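Local structure of beta-porphyranase A (Bacteroides plebeius, 4AW7) at residues W72-Y77 with E139-L144. The protein hydrolyses the red-algal polysaccharide porphyran, cutting between beta-D-galactose and alpha-L-galactose-6-sulfate to release mostly disaccharides. Sequence-based numbering, arbitrary orientation.
Sequences WGPYSY and EFFEPL. With L6S (6-O-sulfo-alpha-L-galactopyranose), chain B; GAL (beta-D-galactopyranose), chain C.
F141 carries nearly all of the strand's side of this small, wholly apolar contact, meeting the first turn of a helix whose other side holds the substrate. Its ring tip, CZ, lies 3.5 Å from CD of P74, approaching obliquely, while CE2 of Y75 stands 4.0 Å from the same CZ, and these two rings meet edge to edge. CG of F141 is anti to the backbone N (chi1 -177°), which carries the ring out from the strand to P74. Proline suits the first turn of a helix, where its missing N-H costs no bond; Y75 adds a flat apolar edge while its OH bonds to A123 O. G73 takes the N-cap, where a CB would run into CD of P74; its N donates to OG of S76 (2.9 Å), and its O accepts the N-H of Y77. On the sugar side, one face of the W72 indole lies against beta-D-galactose, C5 sitting 3.5 Å above the indole plane, over its centre, and S76 OG lies against the opposite face. W72 NE1 also donates to sulfate O3S of 6-O-sulfo-galactose (2.9 Å, 143°), a sugar to which K81 NZ also hydrogen-bonds. With an alanine here the galactose is likely to lose the flat surface against C5, and the sulfate the indole N-H. In the parallel barrel sheet, F141 belongs to strand 136-142, and I174 of helix 160-179 packs on both F141 and Y75, while Y130 and Y131 of helix 120-132 touch P74.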
loop_
_atom_site.group_PDB
_atom_site.type_symbol
_atom_site.label_atom_id
_atom_site.label_comp_id
_atom_site.label_asym_id
_atom_site.label_seq_id
_atom_site.Cartn_x
_atom_site.Cartn_y
_atom_site.Cartn_z
ATOM N N TRP A 72 -12.884 -7.123 -14.862
ATOM C CA TRP A 72 -14.067 -7.869 -15.274
ATOM C C TRP A 72 -14.873 -8.187 -14.052
ATOM O O TRP A 72 -14.310 -8.449 -12.995
ATOM C CB TRP A 72 -13.682 -9.165 -15.976
ATOM C CG TRP A 72 -14.822 -9.652 -16.875
ATOM C CD1 TRP A 72 -15.719 -10.638 -16.617
ATOM C CD2 TRP A 72 -15.167 -9.115 -18.163
ATOM N NE1 TRP A 72 -16.573 -10.775 -17.690
ATOM C CE2 TRP A 72 -16.263 -9.836 -18.638
ATOM C CE3 TRP A 72 -14.634 -8.097 -18.958
ATOM C CZ2 TRP A 72 -16.837 -9.577 -19.891
ATOM C CZ3 TRP A 72 -15.192 -7.837 -20.198
ATOM C CH2 TRP A 72 -16.291 -8.563 -20.639
ATOM N N GLY A 73 -16.181 -8.176 -14.147
ATOM C CA GLY A 73 -17.039 -8.285 -13.014
ATOM C C GLY A 73 -18.488 -8.372 -13.442
ATOM O O GLY A 73 -18.776 -8.635 -14.610
ATOM N N PRO A 74 -19.376 -8.161 -12.487
ATOM C CA PRO A 74 -20.811 -8.318 -12.808
ATOM C C PRO A 74 -21.291 -7.389 -13.900
ATOM O O PRO A 74 -22.254 -7.733 -14.618
ATOM C CB PRO A 74 -21.517 -7.981 -11.484
ATOM C CG PRO A 74 -20.450 -8.117 -10.420
ATOM C CD PRO A 74 -19.157 -7.813 -11.079
ATOM N N TYR A 75 -20.687 -6.206 -13.999
ATOM C CA TYR A 75 -21.215 -5.152 -14.872
ATOM C C TYR A 75 -20.705 -5.318 -16.291
ATOM O O TYR A 75 -21.473 -5.152 -17.260
ATOM C CB TYR A 75 -20.984 -3.754 -14.242
ATOM C CG TYR A 75 -21.576 -3.729 -12.884
ATOM C CD1 TYR A 75 -22.969 -3.689 -12.719
ATOM C CD2 TYR A 75 -20.805 -3.861 -11.745
ATOM C CE1 TYR A 75 -23.540 -3.792 -11.482
ATOM C CE2 TYR A 75 -21.373 -3.952 -10.498
ATOM C CZ TYR A 75 -22.762 -3.949 -10.362
ATOM O OH TYR A 75 -23.301 -4.056 -9.064
ATOM N N SER A 76 -19.453 -5.748 -16.440
ATOM C CA SER A 76 -18.919 -6.100 -17.751
ATOM C C SER A 76 -19.624 -7.405 -18.230
ATOM O O SER A 76 -20.065 -7.492 -19.387
ATOM C CB SER A 76 -17.357 -6.126 -17.741
ATOM O OG SER A 76 -16.842 -6.705 -16.571
ATOM N N TYR A 77 -19.829 -8.371 -17.335
ATOM C CA TYR A 77 -20.560 -9.593 -17.712
ATOM C C TYR A 77 -21.989 -9.264 -18.173
ATOM O O TYR A 77 -22.454 -9.733 -19.209
ATOM C CB TYR A 77 -20.600 -10.533 -16.514
ATOM C CG TYR A 77 -21.440 -11.786 -16.731
ATOM C CD1 TYR A 77 -22.814 -11.758 -16.503
ATOM C CD2 TYR A 77 -20.870 -12.998 -17.143
ATOM C CE1 TYR A 77 -23.607 -12.875 -16.701
ATOM C CE2 TYR A 77 -21.663 -14.133 -17.346
ATOM C CZ TYR A 77 -23.033 -14.058 -17.116
ATOM O OH TYR A 77 -23.851 -15.162 -17.284
ATOM N N GLU A 139 -11.776 -13.021 -4.115
ATOM C CA GLU A 139 -11.741 -12.673 -2.722
ATOM C C GLU A 139 -12.121 -11.223 -2.486
ATOM O O GLU A 139 -12.652 -10.897 -1.414
ATOM C CB GLU A 139 -10.351 -12.975 -2.114
ATOM C CG GLU A 139 -10.254 -12.728 -0.624
ATOM C CD GLU A 139 -8.934 -13.148 0.004
ATOM O OE1 GLU A 139 -8.017 -13.597 -0.723
ATOM O OE2 GLU A 139 -8.828 -13.007 1.233
ATOM N N PHE A 140 -11.760 -10.345 -3.418
ATOM C CA PHE A 140 -12.019 -8.903 -3.293
ATOM C C PHE A 140 -12.768 -8.408 -4.501
ATOM O O PHE A 140 -12.418 -8.694 -5.635
ATOM C CB PHE A 140 -10.711 -8.102 -3.172
ATOM C CG PHE A 140 -9.818 -8.592 -2.067
ATOM C CD1 PHE A 140 -10.063 -8.198 -0.772
ATOM C CD2 PHE A 140 -8.779 -9.474 -2.305
ATOM C CE1 PHE A 140 -9.322 -8.682 0.261
ATOM C CE2 PHE A 140 -8.004 -9.944 -1.277
ATOM C CZ PHE A 140 -8.296 -9.576 0.008
ATOM N N PHE A 141 -13.804 -7.604 -4.247
ATOM C CA PHE A 141 -14.505 -6.881 -5.311
ATOM C C PHE A 141 -14.369 -5.389 -5.007
ATOM O O PHE A 141 -14.679 -4.947 -3.912
ATOM C CB PHE A 141 -15.971 -7.304 -5.384
ATOM C CG PHE A 141 -16.750 -6.659 -6.510
ATOM C CD1 PHE A 141 -16.188 -6.426 -7.757
ATOM C CD2 PHE A 141 -18.086 -6.328 -6.344
ATOM C CE1 PHE A 141 -16.908 -5.855 -8.779
ATOM C CE2 PHE A 141 -18.818 -5.796 -7.406
ATOM C CZ PHE A 141 -18.238 -5.558 -8.604
ATOM N N GLU A 142 -13.916 -4.655 -6.015
ATOM C CA GLU A 142 -13.594 -3.224 -5.942
ATOM C C GLU A 142 -14.408 -2.577 -7.074
ATOM O O GLU A 142 -13.924 -2.427 -8.197
ATOM C CB GLU A 142 -12.095 -3.058 -6.116
ATOM C CG GLU A 142 -11.546 -1.666 -5.895
ATOM C CD GLU A 142 -10.034 -1.594 -6.120
ATOM O OE1 GLU A 142 -9.535 -2.244 -7.059
ATOM O OE2 GLU A 142 -9.387 -0.845 -5.341
ATOM N N PRO A 143 -15.705 -2.278 -6.806
ATOM C CA PRO A 143 -16.669 -2.022 -7.880
ATOM C C PRO A 143 -16.287 -1.134 -9.062
ATOM O O PRO A 143 -16.643 -1.445 -10.169
ATOM C CB PRO A 143 -17.838 -1.453 -7.081
ATOM C CG PRO A 143 -17.873 -2.276 -5.846
ATOM C CD PRO A 143 -16.417 -2.590 -5.550
ATOM N N LEU A 144 -15.664 0.023 -8.814
ATOM C CA LEU A 144 -15.275 0.929 -9.893
ATOM C C LEU A 144 -13.862 1.437 -9.707
ATOM O O LEU A 144 -13.555 2.016 -8.666
ATOM C CB LEU A 144 -16.237 2.121 -9.960
ATOM C CG LEU A 144 -17.720 1.866 -10.181
ATOM C CD1 LEU A 144 -18.515 3.147 -9.976
ATOM C CD2 LEU A 144 -17.948 1.325 -11.640
HETATM O O1S L6S B . -19.618 -14.196 -20.161
HETATM O O2S L6S B . -19.409 -11.758 -20.120
HETATM O O3S L6S B . -17.877 -13.155 -18.771
HETATM C C1 L6S B . -16.085 -11.028 -24.131
HETATM C C2 L6S B . -16.388 -11.358 -25.614
HETATM C C3 L6S B . -16.437 -12.869 -25.834
HETATM C C4 L6S B . -17.463 -13.491 -24.860
HETATM C C5 L6S B . -17.090 -13.124 -23.402
HETATM C C6 L6S B . -18.122 -13.622 -22.420
HETATM O O2 L6S B . -15.378 -10.816 -26.480
HETATM O O3 L6S B . -16.824 -13.165 -27.174
HETATM O O4 L6S B . -18.791 -13.001 -25.189
HETATM O O5 L6S B . -16.973 -11.656 -23.202
HETATM O O6 L6S B . -17.704 -13.248 -21.112
HETATM S S1 L6S B . -18.666 -13.054 -20.037
HETATM C C1 GAL C . -12.182 -10.203 -21.536
HETATM C C2 GAL C . -12.814 -10.626 -22.852
HETATM C C3 GAL C . -14.247 -11.042 -22.590
HETATM C C4 GAL C . -14.286 -12.096 -21.479
HETATM C C5 GAL C . -13.540 -11.601 -20.230
HETATM C C6 GAL C . -13.483 -12.627 -19.101
HETATM O O2 GAL C . -12.794 -9.518 -23.714
HETATM O O3 GAL C . -14.791 -11.547 -23.796
HETATM O O4 GAL C . -13.709 -13.297 -21.956
HETATM O O5 GAL C . -12.203 -11.218 -20.561
HETATM O O6 GAL C . -12.858 -12.089 -17.960
#